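Local coordinates for protein Agap007691-pb (PDB 5C98) that is of unknown function but belongs to the serpin family and may inhibit serine proteases, at residues 103-108 with 127-132; 148-153 with 176-181; 220-225 with 251-256. All coordinates share one frame; numbering follows the deposited sequence.

Interaction 1 of 3, residues 103-108 with 127-132; sequences VEETLR and PVDLTD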
loop_
_atom_site.group_PDB
_atom_site.type_symbol
_atom_site.label_atom_id
_atom_site.label_comp_id
_atom_site.label_asym_id
_atom_site.label_seq_id
_atom_site.Cartn_x
_atom_site.Cartn_y
_atom_site.Cartn_z
ATOM N N VAL A 103 -3.669 19.980 9.629
ATOM C CA VAL A 103 -4.787 20.914 9.691
ATOM C C VAL A 103 -4.226 22.329 9.732
ATOM O O VAL A 103 -3.158 22.585 10.304
ATOM C CB VAL A 103 -5.717 20.675 10.905
ATOM C CG1 VAL A 103 -6.462 19.358 10.774
ATOM C CG2 VAL A 103 -4.942 20.739 12.215
ATOM N N GLU A 104 -4.955 23.255 9.114
ATOM C CA GLU A 104 -4.563 24.664 9.160
ATOM C C GLU A 104 -4.609 25.184 10.593
ATOM O O GLU A 104 -5.659 25.177 11.246
ATOM C CB GLU A 104 -5.488 25.493 8.260
ATOM C CG GLU A 104 -5.381 27.020 8.409
ATOM C CD GLU A 104 -3.963 27.563 8.308
ATOM O OE1 GLU A 104 -3.205 27.109 7.418
ATOM O OE2 GLU A 104 -3.625 28.449 9.130
ATOM N N GLU A 105 -3.470 25.688 11.066
ATOM C CA GLU A 105 -3.317 26.029 12.476
ATOM C C GLU A 105 -4.175 27.211 12.910
ATOM O O GLU A 105 -4.463 27.334 14.102
ATOM C CB GLU A 105 -1.853 26.332 12.792
ATOM C CG GLU A 105 -1.269 27.577 12.091
ATOM C CD GLU A 105 0.229 27.727 12.318
ATOM O OE1 GLU A 105 0.847 26.801 12.881
ATOM O OE2 GLU A 105 0.791 28.775 11.928
ATOM N N THR A 106 -4.595 28.080 11.997
ATOM C CA THR A 106 -5.335 29.258 12.436
ATOM C C THR A 106 -6.824 29.002 12.618
ATOM O O THR A 106 -7.532 29.931 13.024
ATOM C CB THR A 106 -5.166 30.428 11.466
ATOM O OG1 THR A 106 -5.644 30.048 10.175
ATOM C CG2 THR A 106 -3.688 30.898 11.390
ATOM N N LEU A 107 -7.311 27.796 12.338
ATOM C CA LEU A 107 -8.726 27.468 12.468
ATOM C C LEU A 107 -8.929 26.593 13.698
ATOM O O LEU A 107 -8.387 25.488 13.772
ATOM C CB LEU A 107 -9.231 26.744 11.217
ATOM C CG LEU A 107 -9.132 27.511 9.890
ATOM C CD1 LEU A 107 -9.667 26.660 8.758
ATOM C CD2 LEU A 107 -9.905 28.818 9.987
ATOM N N ARG A 108 -9.770 27.051 14.616
ATOM C CA ARG A 108 -10.126 26.235 15.766
ATOM C C ARG A 108 -10.835 24.964 15.314
ATOM O O ARG A 108 -11.692 24.992 14.429
ATOM C CB ARG A 108 -11.032 27.041 16.697
ATOM C CG ARG A 108 -11.368 26.340 17.986
ATOM C CD ARG A 108 -12.170 27.258 18.901
ATOM N NE ARG A 108 -13.153 26.535 19.702
ATOM C CZ ARG A 108 -14.078 27.132 20.449
ATOM N NH1 ARG A 108 -14.140 28.457 20.494
ATOM N NH2 ARG A 108 -14.941 26.407 21.153
ATOM N N PRO A 127 -1.191 20.702 13.660
ATOM C CA PRO A 127 -1.547 22.002 13.072
ATOM C C PRO A 127 -0.311 22.668 12.494
ATOM O O PRO A 127 0.731 22.742 13.145
ATOM C CB PRO A 127 -2.092 22.797 14.260
ATOM C CG PRO A 127 -2.226 21.843 15.377
ATOM C CD PRO A 127 -1.265 20.738 15.125
ATOM N N VAL A 128 -0.439 23.176 11.271
ATOM C CA VAL A 128 0.662 23.853 10.601
ATOM C C VAL A 128 0.103 25.036 9.826
ATOM O O VAL A 128 -1.109 25.173 9.624
ATOM C CB VAL A 128 1.434 22.923 9.642
ATOM C CG1 VAL A 128 2.087 21.767 10.393
ATOM C CG2 VAL A 128 0.525 22.439 8.516
ATOM N N ASP A 129 1.015 25.875 9.362
ATOM C CA ASP A 129 0.656 26.952 8.451
ATOM C C ASP A 129 0.593 26.353 7.054
ATOM O O ASP A 129 1.605 26.284 6.359
ATOM C CB ASP A 129 1.702 28.052 8.541
ATOM C CG ASP A 129 1.463 29.163 7.557
ATOM O OD1 ASP A 129 0.386 29.168 6.907
ATOM O OD2 ASP A 129 2.337 30.049 7.461
ATOM N N LEU A 130 -0.608 25.971 6.622
ATOM C CA LEU A 130 -0.809 25.362 5.306
ATOM C C LEU A 130 -0.711 26.375 4.162
ATOM O O LEU A 130 -0.692 25.971 2.995
ATOM C CB LEU A 130 -2.136 24.588 5.264
ATOM C CG LEU A 130 -2.085 23.108 5.690
ATOM C CD1 LEU A 130 -3.468 22.459 5.733
ATOM C CD2 LEU A 130 -1.193 22.305 4.756
ATOM N N THR A 131 -0.622 27.674 4.455
ATOM C CA THR A 131 -0.255 28.640 3.428
ATOM C C THR A 131 1.235 28.603 3.095
ATOM O O THR A 131 1.657 29.267 2.136
ATOM C CB THR A 131 -0.637 30.069 3.834
ATOM O OG1 THR A 131 0.355 30.608 4.714
ATOM C CG2 THR A 131 -2.005 30.120 4.496
ATOM N N ASP A 132 2.036 27.842 3.846
ATOM C CA ASP A 132 3.492 27.807 3.698
ATOM C C ASP A 132 3.934 26.366 3.469
ATOM O O ASP A 132 3.908 25.547 4.394
ATOM C CB ASP A 132 4.167 28.389 4.939
ATOM C CG ASP A 132 5.648 28.661 4.723
ATOM O OD1 ASP A 132 6.199 28.240 3.679
ATOM O OD2 ASP A 132 6.268 29.278 5.608
HETATM O O HOH W 1 -1.704 30.078 8.506
HETATM O O HOH W 2 0.940 25.207 14.861
#

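Interaction 2 of 3, residues 148-153 with 176-181; sequences NTEIED and SVLTPL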
loop_
_atom_site.group_PDB
_atom_site.type_symbol
_atom_site.label_atom_id
_atom_site.label_comp_id
_atom_site.label_asym_id
_atom_site.label_seq_id
_atom_site.Cartn_x
_atom_site.Cartn_y
_atom_site.Cartn_z
ATOM N N ASN A 148 10.879 5.762 11.869
ATOM C CA ASN A 148 11.870 4.747 11.504
ATOM C C ASN A 148 11.239 3.678 10.612
ATOM O O ASN A 148 11.217 2.489 10.919
ATOM C CB ASN A 148 12.528 4.142 12.743
ATOM C CG ASN A 148 13.822 3.426 12.422
ATOM O OD1 ASN A 148 14.457 3.694 11.403
ATOM N ND2 ASN A 148 14.219 2.510 13.293
ATOM N N THR A 149 10.716 4.144 9.484
ATOM C CA THR A 149 9.907 3.322 8.600
ATOM C C THR A 149 10.480 3.263 7.195
ATOM O O THR A 149 9.781 2.871 6.255
ATOM C CB THR A 149 8.474 3.835 8.586
ATOM O OG1 THR A 149 7.609 2.784 8.119
ATOM C CG2 THR A 149 8.350 5.114 7.719
ATOM N N GLU A 150 11.752 3.622 7.043
ATOM C CA GLU A 150 12.468 3.524 5.780
ATOM C C GLU A 150 11.963 4.495 4.718
ATOM O O GLU A 150 12.212 4.281 3.530
ATOM C CB GLU A 150 12.503 2.088 5.229
ATOM C CG GLU A 150 13.332 1.133 6.051
ATOM C CD GLU A 150 14.750 1.628 6.223
ATOM O OE1 GLU A 150 15.421 1.866 5.199
ATOM O OE2 GLU A 150 15.176 1.816 7.380
ATOM N N ILE A 151 11.289 5.576 5.115
ATOM C CA ILE A 151 10.794 6.609 4.187
ATOM C C ILE A 151 11.287 7.941 4.740
ATOM O O ILE A 151 10.651 8.528 5.623
ATOM C CB ILE A 151 9.264 6.607 4.031
ATOM C CG1 ILE A 151 8.757 5.277 3.502
ATOM C CG2 ILE A 151 8.845 7.703 3.052
ATOM C CD1 ILE A 151 7.245 5.142 3.506
ATOM N N GLU A 152 12.418 8.417 4.228
ATOM C CA GLU A 152 13.055 9.626 4.731
ATOM C C GLU A 152 12.626 10.884 3.992
ATOM O O GLU A 152 12.876 11.987 4.486
ATOM C CB GLU A 152 14.580 9.493 4.666
ATOM C CG GLU A 152 15.131 8.351 5.512
ATOM C CD GLU A 152 14.973 8.593 7.004
ATOM O OE1 GLU A 152 15.541 9.589 7.505
ATOM O OE2 GLU A 152 14.279 7.792 7.673
ATOM N N ASP A 153 11.990 10.752 2.831
ATOM C CA ASP A 153 11.494 11.891 2.052
ATOM C C ASP A 153 10.070 11.558 1.617
ATOM O O ASP A 153 9.781 11.279 0.453
ATOM C CB ASP A 153 12.393 12.178 0.857
ATOM C CG ASP A 153 13.548 13.084 1.210
ATOM O OD1 ASP A 153 13.341 14.316 1.244
ATOM O OD2 ASP A 153 14.656 12.563 1.457
ATOM N N SER A 176 4.902 0.442 5.319
ATOM C CA SER A 176 6.232 -0.104 5.103
ATOM C C SER A 176 6.274 -1.527 5.599
ATOM O O SER A 176 5.999 -1.791 6.769
ATOM C CB SER A 176 7.298 0.718 5.822
ATOM O OG SER A 176 7.266 2.030 5.311
ATOM N N VAL A 177 6.634 -2.441 4.713
ATOM C CA VAL A 177 6.867 -3.827 5.086
ATOM C C VAL A 177 8.349 -3.942 5.416
ATOM O O VAL A 177 9.194 -3.720 4.543
ATOM C CB VAL A 177 6.483 -4.770 3.937
ATOM C CG1 VAL A 177 6.854 -6.223 4.295
ATOM C CG2 VAL A 177 5.018 -4.596 3.606
ATOM N N LEU A 178 8.656 -4.275 6.660
ATOM C CA LEU A 178 10.016 -4.250 7.178
ATOM C C LEU A 178 10.557 -5.622 7.564
ATOM O O LEU A 178 11.772 -5.763 7.732
ATOM C CB LEU A 178 10.094 -3.302 8.383
ATOM C CG LEU A 178 9.569 -1.892 8.098
ATOM C CD1 LEU A 178 9.427 -1.094 9.390
ATOM C CD2 LEU A 178 10.468 -1.179 7.104
ATOM N N THR A 179 9.709 -6.628 7.668
ATOM C CA THR A 179 10.169 -7.932 8.106
ATOM C C THR A 179 11.013 -8.584 7.009
ATOM O O THR A 179 10.700 -8.448 5.822
ATOM C CB THR A 179 8.953 -8.799 8.425
ATOM O OG1 THR A 179 8.311 -8.311 9.599
ATOM C CG2 THR A 179 9.349 -10.190 8.694
ATOM N N PRO A 180 12.077 -9.304 7.375
ATOM C CA PRO A 180 12.878 -9.987 6.351
ATOM C C PRO A 180 12.139 -11.197 5.810
ATOM O O PRO A 180 11.287 -11.792 6.471
ATOM C CB PRO A 180 14.141 -10.428 7.103
ATOM C CG PRO A 180 13.784 -10.422 8.505
ATOM C CD PRO A 180 12.656 -9.453 8.721
ATOM N N LEU A 181 12.511 -11.593 4.596
ATOM C CA LEU A 181 12.054 -12.870 4.071
ATOM C C LEU A 181 12.535 -14.005 4.955
ATOM O O LEU A 181 13.628 -13.961 5.525
ATOM C CB LEU A 181 12.640 -13.129 2.685
ATOM C CG LEU A 181 11.970 -12.438 1.516
ATOM C CD1 LEU A 181 12.680 -12.811 0.210
ATOM C CD2 LEU A 181 10.472 -12.736 1.422
#

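Interaction 3 of 3, residues 220-225 with 251-256; sequences NELRCK and RQIVNS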
loop_
_atom_site.group_PDB
_atom_site.type_symbol
_atom_site.label_atom_id
_atom_site.label_comp_id
_atom_site.label_asym_id
_atom_site.label_seq_id
_atom_site.Cartn_x
_atom_site.Cartn_y
_atom_site.Cartn_z
ATOM N N ASN A 220 -2.984 -21.556 -15.110
ATOM C CA ASN A 220 -3.023 -21.462 -16.561
ATOM C C ASN A 220 -4.029 -20.416 -17.016
ATOM O O ASN A 220 -3.824 -19.792 -18.054
ATOM C CB ASN A 220 -3.304 -22.818 -17.226
ATOM C CG ASN A 220 -2.097 -23.754 -17.250
ATOM O OD1 ASN A 220 -0.944 -23.360 -17.041
ATOM N ND2 ASN A 220 -2.369 -25.018 -17.548
ATOM N N GLU A 221 -5.101 -20.183 -16.262
ATOM C CA GLU A 221 -6.091 -19.196 -16.699
ATOM C C GLU A 221 -5.561 -17.772 -16.566
ATOM O O GLU A 221 -5.778 -16.939 -17.449
ATOM C CB GLU A 221 -7.392 -19.359 -15.917
ATOM N N LEU A 222 -4.859 -17.469 -15.471
ATOM C CA LEU A 222 -4.232 -16.165 -15.295
ATOM C C LEU A 222 -2.954 -16.034 -16.109
ATOM O O LEU A 222 -2.498 -14.912 -16.356
ATOM C CB LEU A 222 -3.903 -15.997 -13.819
ATOM C CG LEU A 222 -3.739 -14.626 -13.175
ATOM C CD1 LEU A 222 -4.735 -13.599 -13.671
ATOM C CD2 LEU A 222 -3.914 -14.811 -11.682
ATOM N N ARG A 223 -2.403 -17.158 -16.562
ATOM C CA ARG A 223 -1.180 -17.214 -17.354
ATOM C C ARG A 223 0.029 -16.771 -16.539
ATOM O O ARG A 223 0.814 -15.933 -16.980
ATOM C CB ARG A 223 -1.262 -16.415 -18.665
ATOM C CG ARG A 223 -2.544 -16.568 -19.458
ATOM C CD ARG A 223 -2.713 -17.972 -19.930
ATOM N NE ARG A 223 -1.765 -18.399 -20.949
ATOM C CZ ARG A 223 -1.518 -19.679 -21.214
ATOM N NH1 ARG A 223 -2.152 -20.642 -20.539
ATOM N NH2 ARG A 223 -0.634 -20.004 -22.145
ATOM N N CYS A 224 0.205 -17.356 -15.358
ATOM C CA CYS A 224 1.364 -17.024 -14.545
ATOM C C CYS A 224 1.775 -18.192 -13.664
ATOM O O CYS A 224 0.957 -19.056 -13.318
ATOM C CB CYS A 224 1.142 -15.754 -13.720
ATOM S SG CYS A 224 -0.194 -15.929 -12.502
ATOM N N LYS A 225 3.055 -18.202 -13.307
ATOM C CA LYS A 225 3.563 -18.991 -12.197
ATOM C C LYS A 225 3.388 -18.203 -10.907
ATOM O O LYS A 225 3.378 -16.968 -10.910
ATOM C CB LYS A 225 5.049 -19.261 -12.386
ATOM C CG LYS A 225 5.402 -20.228 -13.467
ATOM C CD LYS A 225 6.903 -20.502 -13.501
ATOM C CE LYS A 225 7.234 -21.530 -14.527
ATOM N NZ LYS A 225 8.692 -21.796 -14.597
ATOM N N ARG A 251 0.688 -6.599 -17.781
ATOM C CA ARG A 251 -0.580 -5.872 -17.755
ATOM C C ARG A 251 -1.766 -6.821 -17.846
ATOM O O ARG A 251 -2.826 -6.559 -17.252
ATOM C CB ARG A 251 -0.639 -4.880 -18.904
ATOM C CG ARG A 251 -1.812 -3.942 -18.872
ATOM C CD ARG A 251 -1.756 -3.009 -20.074
ATOM N NE ARG A 251 -1.929 -3.755 -21.322
ATOM C CZ ARG A 251 -0.942 -4.216 -22.087
ATOM N NH1 ARG A 251 0.328 -4.015 -21.764
ATOM N NH2 ARG A 251 -1.233 -4.889 -23.189
ATOM N N GLN A 252 -1.620 -7.931 -18.576
ATOM C CA GLN A 252 -2.726 -8.876 -18.671
ATOM C C GLN A 252 -3.038 -9.512 -17.320
ATOM O O GLN A 252 -4.204 -9.706 -16.966
ATOM C CB GLN A 252 -2.402 -9.960 -19.701
ATOM C CG GLN A 252 -3.570 -10.871 -20.000
ATOM C CD GLN A 252 -3.194 -12.018 -20.915
ATOM O OE1 GLN A 252 -2.478 -11.838 -21.902
ATOM N NE2 GLN A 252 -3.673 -13.211 -20.587
ATOM N N ILE A 253 -2.010 -9.860 -16.547
ATOM C CA ILE A 253 -2.233 -10.424 -15.222
ATOM C C ILE A 253 -2.863 -9.378 -14.315
ATOM O O ILE A 253 -3.818 -9.652 -13.587
ATOM C CB ILE A 253 -0.896 -10.932 -14.635
ATOM C CG1 ILE A 253 -0.492 -12.308 -15.197
ATOM C CG2 ILE A 253 -0.970 -11.080 -13.109
ATOM C CD1 ILE A 253 -0.269 -12.400 -16.662
ATOM N N VAL A 254 -2.314 -8.168 -14.316
ATOM C CA VAL A 254 -2.790 -7.131 -13.415
ATOM C C VAL A 254 -4.254 -6.825 -13.700
ATOM O O VAL A 254 -5.061 -6.680 -12.776
ATOM C CB VAL A 254 -1.953 -5.855 -13.586
ATOM C CG1 VAL A 254 -2.609 -4.657 -12.836
ATOM C CG2 VAL A 254 -0.557 -6.073 -13.100
ATOM N N ASN A 255 -4.628 -6.753 -14.981
ATOM C CA ASN A 255 -6.008 -6.411 -15.292
ATOM C C ASN A 255 -6.950 -7.590 -15.103
ATOM O O ASN A 255 -8.147 -7.401 -14.839
ATOM C CB ASN A 255 -6.094 -5.868 -16.704
ATOM C CG ASN A 255 -5.673 -4.433 -16.771
ATOM O OD1 ASN A 255 -5.963 -3.656 -15.860
ATOM N ND2 ASN A 255 -4.988 -4.065 -17.843
ATOM N N SER A 256 -6.452 -8.804 -15.214
ATOM C CA SER A 256 -7.285 -9.997 -15.123
ATOM C C SER A 256 -7.609 -10.397 -13.691
ATOM O O SER A 256 -8.686 -10.950 -13.433
ATOM C CB SER A 256 -6.571 -11.172 -15.792
ATOM O OG SER A 256 -6.492 -11.033 -17.206
HETATM O O HOH W 3 -4.155 -13.052 -17.637
#

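Interaction 1 of 3, residues 103-108 with 127-132
Val103, Glu104 and Glu105 run alongside Pro127 to Leu130 at the end of a parallel strand pair. Strands 95-104 and 124-128 are joined through helix 111-119 as a beta-alpha-beta crossover. The strands belong to the large central sheet of the serpin fold. Two ladder bonds tie them: Val128 N donates to Val103 O at 2.9 Å, and Glu105 N donates to Val128 O at 2.8 Å. Val103 and Pro127 lie on the same face of the sheet, where Val103 CG2 is 3.7 Å from Pro127 CA. On the other face, Val128 packs against Ser136 and Ala139 of helix 133-146.

The side chains of the two glutamates extend the join beyond the ladder. Glu104 starts away from the partner chain. Its side chain turns back at chi2 (51°), and OE1 accepts Leu130 N at 2.9 Å on its syn side. The sheet-like pairing thus gives way to a side-chain bond as both chains enter type I turns. The other oxygen, OE2, takes both OG1 and N of Thr106, which arrive from opposite faces of the carboxylate. Together with the Leu130 bond, these hold the Glu104 carboxylate in its rotation.

Glu105 has CG between its backbone N and carbonyl carbon (chi1 65°). This lays the extended side chain over the Val128-Asp129 peptide, with CD 3.6 Å from Asp129 N. The Glu105 CB also meets Pro127 CB. A water donates to both Glu105 OE1 and Pro127 O.

The like charges of Glu104 and Asp129 come close, with Glu104 OE1 4.2 Å from Asp129 OD1. Thr131 OG1 donates to Asp129 OD1, which probably eases the repulsion. A second water joins the two carboxylates, donating to Glu104 OE2 at 2.6 Å and to Asp129 OD1 at 2.8 Å.

Interaction 2 of 3, residues 148-153 with 176-181
Ser176 and Thr149 form the tight centre of this contact. It joins the loop after helix 133-146 to the end of strand 169-177, in the central sheet of the serpin fold. Ser176 OG donates to Thr149 O at 2.8 Å, in the carbonyl plane. The OG stands anti to its own carbonyl carbon (chi1 -61°), and this turns it to the loop. The Thr149 side chain closes in beside it: Thr149 OG1 is 3.1 Å from Ser176 CB. The Ile151 CD1 methyl comes within 3.6 Å of Ser176 OG. The serine hydroxyl therefore sits among buried side chains, and a loop carbonyl takes its hydrogen.

The other half is looser and more open to solvent. Leu178 directs its branched end at the loop, but it meets only a few atoms there. Its CD2 lies 3.8 Å from Glu150 CG, while its CD1 is 4.3 Å from Asn148 O. Glu150 touches through its aliphatic part. Its chain bends at chi2 (-56°), and the carboxylate heads away from the strand. Asn148 is exposed and has positive phi, which turns the chain out of the helix.

The neighbours complete the join. Glu150 O accepts a bond from Arg284 NE, and the side chains of Glu150 and Ser176 both reach Tyr326. Thr149 and Leu178 rest on Lys96. The loop thus crosses the sheet beyond helix 133-146, lying against strand 169-177 with strand 95-104 on one side and strand 320-328 on the other.

Interaction 3 of 3, residues 220-225 with 251-256
Leu222 and Ile253 make up most of this contact, between the turn ahead of strand 224-230 and helix 250-256. Ile253 puts CD1 3.4 Å from Leu222 O and 3.7 Å from Arg223 O, so its tip lies against two successive carbonyls of the turn. Its CG1 also meets Cys224 CB at 4.1 Å. Leu222 has CG anti to the backbone N (chi1 -156°), and this carries CD1 toward the helix to touch Ser256 CB at 3.7 Å. Farther out, Arg223 and Gln252 lie side by side and point the same way. Their contact is between Arg223 CG and Gln252 NE2, and the guanidinium and amide planes are 14° apart.

No direct hydrogen bond crosses between the segments. One water does the joining: it donates to Leu222 O at 2.8 Å and accepts from Gln252 NE2 at 3.0 Å. In the conformer of Ser256 described here, one of two deposited, the water also donates to Ser256 OG. That hydroxyl donates in turn to Gln252 O, one turn back in the helix.

Outside this shell, Arg223 and Cys224 both face His219 in a G1 beta bulge, where strand 204-219 turns into strand 224-230. His219 ND1 accepts Leu222 N and so steadies the turn. Leu242 and Pro244 of strand 237-244 also pack on Ile253. In this way the helix is seated on the serpin sheet that these strands share.

Ile253 and Leu222 supply the buried carbons, with turn carbonyls among them; the Arg223 and Gln252 side chains lie at the exposed edge. The water gives Leu222 O a partner that the helix segment does not supply directly, so the polar link between turn and helix depends on it.

How the interactions relate
The three contacts follow one another along the chain, and none touches another. Interactions 1 and 2 lie on neighbouring strands of one sheet, 95-104 and 169-177, with centres 29 Å apart. They also lie near the two ends of helix 133-146. Interaction 3 is on the other side of the chain's centre from interaction 1. All are partly buried, but the centre of interaction 2 is closest to that of the chain, about 12 Å away, and interaction 1 is farthest. Strand pairing and carboxylates hold interaction 1 at the end of the sheet. Interaction 2 has a single hydrogen bond, from a buried serine hydroxyl to a loop carbonyl, beside looser leucine packing. Interaction 3 joins helix to turn by apolar contact and water.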